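Local coordinates for protein 2-C-methyl-D-erythritol 4-phosphate cytidylyltransferase (Neisseria gonorrhoeae, PDB 1VGW) that probably catalyses the transfer of a cytidylyl group from CTP to 2-C-methyl-D-erythritol 4-phosphate, the second step of the DXP pathway to isopentenyl diphosphate, at residues L52-D61 with Q73-G81; A101-D111 with T168-R179. All coordinates share one frame; numbering follows the deposited sequence.

Interaction 1: residues L52-D61 with Q73-G81; sequences LTVVVVSPED and QVRVWKNGG
Val-54, Val-55 and Val-56 pair in parallel with Arg-75, Val-76 and Trp-77, the axes of strands 52-56 and 75-77 approaching to 4.9 Å and crossing at -23°. Four backbone bonds alternate between the strands: Arg-75 N gives to Thr-53 O, Val-55 N to Arg-75 O, Trp-77 N to Val-55 O, and Val-57 N to Trp-77 O at 2.9 Å. Beyond the strands a weak bond from Gly-80 N to Val-57 O, 3.0 Å, holds Gly-80 of the loop against the residue that ends the pairing. Val-54 and Trp-77 share one face of the sheet. CG1 of Val-54, anti to the backbone N (chi1 -172°), leans over the indole and stands 3.9 Å from the centroid of its six-membered ring, a CH-pi contact 17° off the ring normal. Lys-94 of helix 84-98 adds a cation-pi contact to the same indole. Two residues on, on the same face, CG1 of Val-56 abuts the loop backbone, 3.6 Å from Gly-80 N. On the other face CG2 of Val-55 meets CG1 of Val-74 at 3.9 Å, next to helix 36-45. At the strand end Val-57 and Lys-78 run side by side in the same direction, CG2 of Val-57 touching CG of Lys-78 at 3.8 Å; the lysine chain then extends to a salt bridge with Asp-65. Leu-52 crosses Arg-75 at about a right angle, its CD1 at the guanidinium edge, 4.0 Å from NE. Ser-58 OG accepts from Asp-61 N, an ST motif, while the Asp-61 carboxylate bonds Tyr-28 and, weakly, Ala-64 N in the first turn of helix 63-70. With that helix, the two parallel strands form a beta-alpha-beta unit of the nucleotide-binding, Rossmann-like half of the GT-A fold.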
loop_
_atom_site.group_PDB
_atom_site.type_symbol
_atom_site.label_atom_id
_atom_site.label_comp_id
_atom_site.label_asym_id
_atom_site.label_seq_id
_atom_site.Cartn_x
_atom_site.Cartn_y
_atom_site.Cartn_z
ATOM N N LEU B 52 -18.159 22.861 7.236
ATOM C CA LEU B 52 -19.209 22.484 6.321
ATOM C C LEU B 52 -18.743 21.242 5.526
ATOM O O LEU B 52 -17.525 20.997 5.414
ATOM C CB LEU B 52 -19.501 23.636 5.352
ATOM C CG LEU B 52 -20.588 23.465 4.313
ATOM C CD1 LEU B 52 -21.985 23.689 4.903
ATOM C CD2 LEU B 52 -20.426 24.379 3.116
ATOM N N THR B 53 -19.723 20.488 5.047
ATOM C CA THR B 53 -19.473 19.282 4.256
ATOM C C THR B 53 -20.449 19.242 3.093
ATOM O O THR B 53 -21.641 19.540 3.233
ATOM C CB THR B 53 -19.574 18.024 5.119
ATOM O OG1 THR B 53 -18.584 18.092 6.149
ATOM C CG2 THR B 53 -19.444 16.745 4.339
ATOM N N VAL B 54 -19.920 19.048 1.887
ATOM C CA VAL B 54 -20.739 18.975 0.691
ATOM C C VAL B 54 -20.427 17.659 -0.070
ATOM O O VAL B 54 -19.271 17.245 -0.022
ATOM C CB VAL B 54 -20.477 20.136 -0.270
ATOM C CG1 VAL B 54 -21.459 20.157 -1.425
ATOM C CG2 VAL B 54 -20.564 21.489 0.483
ATOM N N VAL B 55 -21.445 17.047 -0.638
ATOM C CA VAL B 55 -21.353 15.811 -1.404
ATOM C C VAL B 55 -21.961 16.092 -2.782
ATOM O O VAL B 55 -23.037 16.701 -2.758
ATOM C CB VAL B 55 -22.185 14.641 -0.821
ATOM C CG1 VAL B 55 -21.866 13.371 -1.648
ATOM C CG2 VAL B 55 -21.858 14.384 0.636
ATOM N N VAL B 56 -21.262 15.808 -3.854
ATOM C CA VAL B 56 -21.839 16.077 -5.176
ATOM C C VAL B 56 -22.168 14.738 -5.864
ATOM O O VAL B 56 -21.275 13.900 -6.059
ATOM C CB VAL B 56 -20.903 16.871 -6.085
ATOM C CG1 VAL B 56 -21.544 17.041 -7.453
ATOM C CG2 VAL B 56 -20.553 18.235 -5.496
ATOM N N VAL B 57 -23.448 14.499 -6.134
ATOM C CA VAL B 57 -23.845 13.272 -6.804
ATOM C C VAL B 57 -24.420 13.543 -8.196
ATOM O O VAL B 57 -24.712 14.683 -8.551
ATOM C CB VAL B 57 -24.951 12.514 -6.049
ATOM C CG1 VAL B 57 -24.483 11.992 -4.717
ATOM C CG2 VAL B 57 -26.174 13.439 -5.966
ATOM N N SER B 58 -24.718 12.437 -8.885
ATOM C CA SER B 58 -25.325 12.548 -10.231
ATOM C C SER B 58 -26.801 12.865 -10.040
ATOM O O SER B 58 -27.368 12.511 -9.002
ATOM C CB SER B 58 -25.153 11.231 -10.974
ATOM O OG SER B 58 -26.323 10.425 -10.901
ATOM N N PRO B 59 -27.431 13.504 -11.003
ATOM C CA PRO B 59 -28.836 13.879 -10.893
ATOM C C PRO B 59 -29.746 12.673 -10.929
ATOM O O PRO B 59 -30.893 12.693 -10.472
ATOM C CB PRO B 59 -29.066 14.809 -12.066
ATOM C CG PRO B 59 -28.028 14.417 -13.064
ATOM C CD PRO B 59 -26.831 13.964 -12.273
ATOM N N GLU B 60 -29.232 11.553 -11.445
ATOM C CA GLU B 60 -29.988 10.318 -11.479
ATOM C C GLU B 60 -29.980 9.627 -10.116
ATOM O O GLU B 60 -30.940 8.931 -9.778
ATOM C CB GLU B 60 -29.432 9.363 -12.533
ATOM C CG GLU B 60 -29.890 9.664 -13.944
ATOM C CD GLU B 60 -29.167 10.828 -14.584
ATOM O OE1 GLU B 60 -29.483 11.125 -15.767
ATOM O OE2 GLU B 60 -28.290 11.454 -13.947
ATOM N N ASP B 61 -28.916 9.833 -9.345
ATOM C CA ASP B 61 -28.780 9.209 -8.044
ATOM C C ASP B 61 -30.009 9.442 -7.170
ATOM O O ASP B 61 -30.420 10.592 -7.006
ATOM C CB ASP B 61 -27.523 9.670 -7.309
ATOM C CG ASP B 61 -27.179 8.823 -6.101
ATOM O OD1 ASP B 61 -26.053 8.975 -5.563
ATOM O OD2 ASP B 61 -28.008 7.982 -5.672
ATOM N N GLN B 73 -27.401 18.825 8.102
ATOM C CA GLN B 73 -26.502 19.929 7.785
ATOM C C GLN B 73 -25.616 19.706 6.579
ATOM O O GLN B 73 -25.050 20.677 6.042
ATOM C CB GLN B 73 -25.671 20.343 9.015
ATOM C CG GLN B 73 -26.480 21.269 9.924
ATOM C CD GLN B 73 -25.834 21.494 11.260
ATOM O OE1 GLN B 73 -25.005 20.715 11.728
ATOM N NE2 GLN B 73 -26.259 22.569 11.923
ATOM N N VAL B 74 -25.433 18.470 6.120
ATOM C CA VAL B 74 -24.623 18.224 4.923
ATOM C C VAL B 74 -25.355 18.690 3.681
ATOM O O VAL B 74 -26.571 18.595 3.553
ATOM C CB VAL B 74 -24.324 16.712 4.828
ATOM C CG1 VAL B 74 -23.758 16.318 3.479
ATOM C CG2 VAL B 74 -23.426 16.297 5.955
ATOM N N ARG B 75 -24.615 19.241 2.701
ATOM C CA ARG B 75 -25.307 19.709 1.488
ATOM C C ARG B 75 -25.164 18.708 0.363
ATOM O O ARG B 75 -24.040 18.402 -0.044
ATOM C CB ARG B 75 -24.747 21.068 1.090
ATOM C CG ARG B 75 -24.785 22.044 2.296
ATOM C CD ARG B 75 -25.412 23.347 1.776
ATOM N NE ARG B 75 -25.264 24.402 2.803
ATOM C CZ ARG B 75 -25.999 25.504 2.715
ATOM N NH1 ARG B 75 -26.827 25.642 1.699
ATOM N NH2 ARG B 75 -25.875 26.454 3.619
ATOM N N VAL B 76 -26.294 18.205 -0.148
ATOM C CA VAL B 76 -26.243 17.208 -1.205
ATOM C C VAL B 76 -26.564 17.879 -2.521
ATOM O O VAL B 76 -27.739 18.134 -2.793
ATOM C CB VAL B 76 -27.202 16.037 -0.887
ATOM C CG1 VAL B 76 -27.440 15.160 -2.110
ATOM C CG2 VAL B 76 -26.650 15.163 0.242
ATOM N N TRP B 77 -25.558 18.164 -3.350
ATOM C CA TRP B 77 -25.827 18.833 -4.634
ATOM C C TRP B 77 -25.910 17.844 -5.784
ATOM O O TRP B 77 -25.138 16.873 -5.858
ATOM C CB TRP B 77 -24.719 19.868 -4.929
ATOM C CG TRP B 77 -24.734 21.060 -4.012
ATOM C CD1 TRP B 77 -25.762 21.454 -3.180
ATOM C CD2 TRP B 77 -23.694 22.038 -3.883
ATOM N NE1 TRP B 77 -25.399 22.599 -2.535
ATOM C CE2 TRP B 77 -24.144 22.993 -2.944
ATOM C CE3 TRP B 77 -22.446 22.214 -4.480
ATOM C CZ2 TRP B 77 -23.370 24.089 -2.547
ATOM C CZ3 TRP B 77 -21.668 23.296 -4.074
ATOM C CH2 TRP B 77 -22.134 24.225 -3.126
ATOM N N LYS B 78 -26.780 18.104 -6.754
ATOM C CA LYS B 78 -26.929 17.136 -7.852
ATOM C C LYS B 78 -26.420 17.651 -9.173
ATOM O O LYS B 78 -27.121 17.683 -10.182
ATOM C CB LYS B 78 -28.392 16.661 -7.960
ATOM C CG LYS B 78 -28.871 15.982 -6.674
ATOM C CD LYS B 78 -30.286 15.476 -6.811
ATOM C CE LYS B 78 -30.759 14.811 -5.527
ATOM N NZ LYS B 78 -32.216 14.525 -5.591
ATOM N N ASN B 79 -25.150 18.051 -9.196
ATOM C CA ASN B 79 -24.555 18.558 -10.416
ATOM C C ASN B 79 -23.225 17.848 -10.662
ATOM O O ASN B 79 -22.227 18.472 -10.992
ATOM C CB ASN B 79 -24.371 20.070 -10.407
ATOM C CG ASN B 79 -23.550 20.513 -9.202
ATOM O OD1 ASN B 79 -24.040 20.397 -8.088
ATOM N ND2 ASN B 79 -22.333 20.969 -9.418
ATOM N N GLY B 80 -23.297 16.531 -10.522
ATOM C CA GLY B 80 -22.159 15.669 -10.792
ATOM C C GLY B 80 -21.816 15.786 -12.291
ATOM O O GLY B 80 -22.644 16.254 -13.067
ATOM N N GLY B 81 -20.588 15.419 -12.639
ATOM C CA GLY B 81 -20.178 15.520 -14.038
ATOM C C GLY B 81 -20.176 14.112 -14.660
ATOM O O GLY B 81 -20.715 13.171 -14.082
#

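Interaction 2: residues A101-D111 with T168-R179; sequences AAETDNILVHD and TPQLFQAGLLHR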
loop_
_atom_site.group_PDB
_atom_site.type_symbol
_atom_site.label_atom_id
_atom_site.label_comp_id
_atom_site.label_asym_id
_atom_site.label_seq_id
_atom_site.Cartn_x
_atom_site.Cartn_y
_atom_site.Cartn_z
ATOM N N ALA B 101 -18.114 29.701 0.048
ATOM C CA ALA B 101 -16.691 29.759 0.239
ATOM C C ALA B 101 -16.111 31.115 -0.221
ATOM O O ALA B 101 -16.528 31.566 -1.284
ATOM C CB ALA B 101 -15.955 28.740 -0.682
ATOM N N ALA B 102 -15.140 31.633 0.510
ATOM C CA ALA B 102 -14.425 32.834 -0.021
ATOM C C ALA B 102 -13.186 32.334 -0.777
ATOM O O ALA B 102 -12.653 31.225 -0.464
ATOM C CB ALA B 102 -13.960 33.707 1.136
ATOM N N GLU B 103 -12.586 33.214 -1.595
ATOM C CA GLU B 103 -11.372 32.842 -2.325
ATOM C C GLU B 103 -10.325 32.213 -1.426
ATOM O O GLU B 103 -9.561 31.343 -1.887
ATOM C CB GLU B 103 -10.733 34.064 -3.009
ATOM C CG GLU B 103 -11.384 34.549 -4.282
ATOM C CD GLU B 103 -10.689 34.111 -5.540
ATOM O OE1 GLU B 103 -11.351 33.894 -6.596
ATOM O OE2 GLU B 103 -9.461 33.916 -5.555
ATOM N N THR B 104 -10.168 32.663 -0.185
ATOM C CA THR B 104 -9.143 32.155 0.704
ATOM C C THR B 104 -9.513 31.042 1.638
ATOM O O THR B 104 -8.651 30.640 2.471
ATOM C CB THR B 104 -8.545 33.349 1.553
ATOM O OG1 THR B 104 -9.669 34.115 2.034
ATOM C CG2 THR B 104 -7.701 34.243 0.675
ATOM N N ASP B 105 -10.743 30.558 1.686
ATOM C CA ASP B 105 -11.103 29.414 2.537
ATOM C C ASP B 105 -10.515 28.110 1.951
ATOM O O ASP B 105 -10.297 28.025 0.737
ATOM C CB ASP B 105 -12.637 29.250 2.528
ATOM C CG ASP B 105 -13.351 30.306 3.373
ATOM O OD1 ASP B 105 -12.852 30.701 4.429
ATOM O OD2 ASP B 105 -14.445 30.752 2.958
ATOM N N ASN B 106 -10.302 27.093 2.739
ATOM C CA ASN B 106 -9.777 25.810 2.321
ATOM C C ASN B 106 -10.842 24.800 1.860
ATOM O O ASN B 106 -11.898 24.634 2.504
ATOM C CB ASN B 106 -8.983 25.208 3.505
ATOM C CG ASN B 106 -7.799 26.016 3.925
ATOM O OD1 ASN B 106 -7.004 26.490 3.107
ATOM N ND2 ASN B 106 -7.580 26.214 5.238
ATOM N N ILE B 107 -10.585 24.106 0.753
ATOM C CA ILE B 107 -11.514 23.040 0.242
ATOM C C ILE B 107 -10.807 21.682 0.393
ATOM O O ILE B 107 -9.661 21.586 -0.140
ATOM C CB ILE B 107 -11.767 23.234 -1.238
ATOM C CG1 ILE B 107 -12.281 24.624 -1.607
ATOM C CG2 ILE B 107 -12.654 22.142 -1.847
ATOM C CD1 ILE B 107 -13.617 25.012 -1.016
ATOM N N LEU B 108 -11.268 20.777 1.237
ATOM C CA LEU B 108 -10.605 19.459 1.399
ATOM C C LEU B 108 -11.290 18.401 0.506
ATOM O O LEU B 108 -12.441 18.037 0.814
ATOM C CB LEU B 108 -10.657 19.002 2.844
ATOM C CG LEU B 108 -9.745 19.659 3.861
ATOM C CD1 LEU B 108 -10.264 21.085 4.246
ATOM C CD2 LEU B 108 -9.673 18.848 5.138
ATOM N N VAL B 109 -10.720 18.020 -0.617
ATOM C CA VAL B 109 -11.298 17.079 -1.582
ATOM C C VAL B 109 -11.024 15.623 -1.185
ATOM O O VAL B 109 -9.899 15.169 -1.138
ATOM C CB VAL B 109 -10.873 17.348 -3.022
ATOM C CG1 VAL B 109 -11.745 16.639 -4.083
ATOM C CG2 VAL B 109 -10.942 18.854 -3.392
ATOM N N HIS B 110 -12.075 14.887 -0.789
ATOM C CA HIS B 110 -11.892 13.517 -0.294
ATOM C C HIS B 110 -12.655 12.450 -1.083
ATOM O O HIS B 110 -13.801 12.693 -1.424
ATOM C CB HIS B 110 -12.379 13.417 1.155
ATOM C CG HIS B 110 -11.974 12.169 1.863
ATOM N ND1 HIS B 110 -10.666 11.857 2.141
ATOM C CD2 HIS B 110 -12.713 11.146 2.363
ATOM C CE1 HIS B 110 -10.608 10.677 2.785
ATOM N NE2 HIS B 110 -11.848 10.249 2.930
ATOM N N ASP B 111 -12.013 11.313 -1.323
ATOM C CA ASP B 111 -12.690 10.182 -2.046
ATOM C C ASP B 111 -13.868 9.604 -1.235
ATOM O O ASP B 111 -13.716 9.349 -0.041
ATOM C CB ASP B 111 -11.676 9.058 -2.188
ATOM C CG ASP B 111 -10.603 9.260 -3.223
ATOM O OD1 ASP B 111 -9.456 8.839 -2.943
ATOM O OD2 ASP B 111 -10.858 9.823 -4.290
ATOM N N THR B 168 -5.989 10.958 0.141
ATOM C CA THR B 168 -6.876 12.101 0.220
ATOM C C THR B 168 -7.194 12.262 1.701
ATOM O O THR B 168 -6.909 11.298 2.465
ATOM C CB THR B 168 -8.111 11.983 -0.635
ATOM O OG1 THR B 168 -9.007 11.041 -0.047
ATOM C CG2 THR B 168 -7.841 11.566 -2.087
ATOM N N PRO B 169 -7.679 13.399 2.178
ATOM C CA PRO B 169 -8.041 14.558 1.408
ATOM C C PRO B 169 -6.862 15.348 0.910
ATOM O O PRO B 169 -5.728 15.110 1.364
ATOM C CB PRO B 169 -8.866 15.415 2.401
ATOM C CG PRO B 169 -9.128 14.532 3.578
ATOM C CD PRO B 169 -7.891 13.647 3.652
ATOM N N GLN B 170 -7.066 16.125 -0.125
ATOM C CA GLN B 170 -6.094 17.052 -0.729
ATOM C C GLN B 170 -6.683 18.467 -0.469
ATOM O O GLN B 170 -7.787 18.721 -0.955
ATOM C CB GLN B 170 -5.967 16.811 -2.252
ATOM C CG GLN B 170 -5.547 15.335 -2.477
ATOM C CD GLN B 170 -4.749 15.045 -3.712
ATOM O OE1 GLN B 170 -4.753 15.702 -4.744
ATOM N NE2 GLN B 170 -4.010 13.903 -3.703
ATOM N N LEU B 171 -5.962 19.261 0.296
ATOM C CA LEU B 171 -6.448 20.577 0.754
ATOM C C LEU B 171 -5.872 21.779 0.064
ATOM O O LEU B 171 -4.664 22.056 0.223
ATOM C CB LEU B 171 -6.242 20.603 2.257
ATOM C CG LEU B 171 -5.954 21.743 3.151
ATOM C CD1 LEU B 171 -6.025 23.152 2.595
ATOM C CD2 LEU B 171 -6.717 21.645 4.458
ATOM N N PHE B 172 -6.693 22.550 -0.657
ATOM C CA PHE B 172 -6.299 23.772 -1.314
ATOM C C PHE B 172 -7.295 24.930 -1.137
ATOM O O PHE B 172 -8.502 24.720 -0.921
ATOM C CB PHE B 172 -6.097 23.526 -2.843
ATOM C CG PHE B 172 -5.012 22.510 -3.090
ATOM C CD1 PHE B 172 -5.368 21.215 -3.508
ATOM C CD2 PHE B 172 -3.685 22.765 -2.794
ATOM C CE1 PHE B 172 -4.363 20.266 -3.639
ATOM C CE2 PHE B 172 -2.683 21.838 -2.958
ATOM C CZ PHE B 172 -3.058 20.539 -3.388
ATOM N N GLN B 173 -6.794 26.159 -1.232
ATOM C CA GLN B 173 -7.602 27.377 -1.195
ATOM C C GLN B 173 -8.601 27.298 -2.362
ATOM O O GLN B 173 -8.172 26.926 -3.469
ATOM C CB GLN B 173 -6.712 28.637 -1.443
ATOM C CG GLN B 173 -5.865 29.056 -0.247
ATOM C CD GLN B 173 -5.029 30.293 -0.601
ATOM O OE1 GLN B 173 -5.570 31.409 -0.678
ATOM N NE2 GLN B 173 -3.764 30.053 -0.935
ATOM N N ALA B 174 -9.820 27.741 -2.163
ATOM C CA ALA B 174 -10.836 27.693 -3.218
ATOM C C ALA B 174 -10.447 28.392 -4.465
ATOM O O ALA B 174 -10.638 27.871 -5.583
ATOM C CB ALA B 174 -12.141 28.227 -2.605
ATOM N N GLY B 175 -9.879 29.624 -4.376
ATOM C CA GLY B 175 -9.475 30.365 -5.573
ATOM C C GLY B 175 -8.279 29.732 -6.268
ATOM O O GLY B 175 -8.299 29.625 -7.521
ATOM N N LEU B 176 -7.271 29.251 -5.570
ATOM C CA LEU B 176 -6.156 28.534 -6.194
ATOM C C LEU B 176 -6.605 27.238 -6.889
ATOM O O LEU B 176 -6.181 26.912 -8.014
ATOM C CB LEU B 176 -5.132 28.174 -5.091
ATOM C CG LEU B 176 -3.949 27.336 -5.521
ATOM C CD1 LEU B 176 -3.108 28.030 -6.589
ATOM C CD2 LEU B 176 -3.069 26.987 -4.311
ATOM N N LEU B 177 -7.516 26.473 -6.250
ATOM C CA LEU B 177 -8.064 25.220 -6.836
ATOM C C LEU B 177 -8.938 25.521 -8.033
ATOM O O LEU B 177 -8.810 24.954 -9.135
ATOM C CB LEU B 177 -8.872 24.483 -5.742
ATOM C CG LEU B 177 -9.274 23.030 -5.970
ATOM C CD1 LEU B 177 -8.093 22.157 -6.383
ATOM C CD2 LEU B 177 -9.915 22.445 -4.689
ATOM N N HIS B 178 -9.876 26.470 -7.926
ATOM C CA HIS B 178 -10.672 26.834 -9.119
ATOM C C HIS B 178 -9.749 27.215 -10.289
ATOM O O HIS B 178 -9.906 26.837 -11.455
ATOM C CB HIS B 178 -11.544 28.024 -8.756
ATOM C CG HIS B 178 -12.470 28.483 -9.808
ATOM N ND1 HIS B 178 -13.460 27.701 -10.350
ATOM C CD2 HIS B 178 -12.585 29.712 -10.423
ATOM C CE1 HIS B 178 -14.128 28.390 -11.258
ATOM N NE2 HIS B 178 -13.623 29.601 -11.343
ATOM N N ARG B 179 -8.691 27.986 -9.986
ATOM C CA ARG B 179 -7.755 28.404 -11.007
ATOM C C ARG B 179 -7.055 27.220 -11.670
ATOM O O ARG B 179 -7.051 27.143 -12.899
ATOM C CB ARG B 179 -6.700 29.357 -10.393
ATOM C CG ARG B 179 -6.310 30.499 -11.282
ATOM C CD ARG B 179 -6.877 31.834 -10.779
ATOM N NE ARG B 179 -6.847 31.988 -9.367
ATOM C CZ ARG B 179 -6.725 33.038 -8.607
ATOM N NH1 ARG B 179 -6.754 32.960 -7.288
ATOM N NH2 ARG B 179 -6.521 34.227 -9.189
#
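Ile-107 faces Phe-172 as an antiparallel hydrogen-bonded pair, and its side chain reaches onto helix 174-180, which follows strand 169-173. CB lies 3.6 Å from Phe-172 O, the acceptor for the Ile-107 backbone N. CG1, anti to the carbonyl carbon (chi1 -55°), meets CB of Ala-174 at 3.7 Å, and CD1 at the tip stays against the same methyl at 3.9 Å. The other branch, CG2, touches CD2 of Leu-177 at 4.0 Å; this methyl also packs on CG2 of Val-109. On the opposite face Leu-108 and Leu-171 lie alongside each other, CD1 of Leu-108 3.6 Å from CD2 of Leu-171. The first turn of helix 174-180 is fastened by its backbone: Ala-174 N gives to Asp-105 O, and Gly-175 N to Glu-103 O. Glu-103 OE2 and Arg-179 NH1 form a salt bridge of charges alone, the oxygen well out of the guanidinium plane. At the far end Thr-168 OG1 accepts from Asp-111 N at 3.3 Å, in a nearly straight bond, while the Asp-111 carboxylate makes salt bridges to Arg-84 and Arg-114. Helix 84-98 covers the Ile-107 and Val-109 face, Leu-95 touching Ile-107 and Val-88 touching Val-109; helix 119-129 covers the Leu-108 face, and strand 7-12 flanks strand 106-109 in parallel.

Overall arrangement
Interaction 1 and interaction 2 build successive parts of one mixed sheet, with centres 16 Å apart and nearest atoms about 7 Å apart. Strand 7-12 lies between them, parallel to both 52-56 and 106-109, and helix 84-98 packs against side chains of both contacts. Interaction 1 is a parallel edge of the sheet; interaction 2 turns it antiparallel through strand 169-173, which passes the pairing on to 136-141. Interaction 2 lies much the closer to a predicted functional residue: the Asp-61 side chain is about 10 Å from that of Lys-26, probably a transition-state stabilizer, and the Asp-111 side chain about 4 Å from that of Lys-214, which probably positions the MEP substrate.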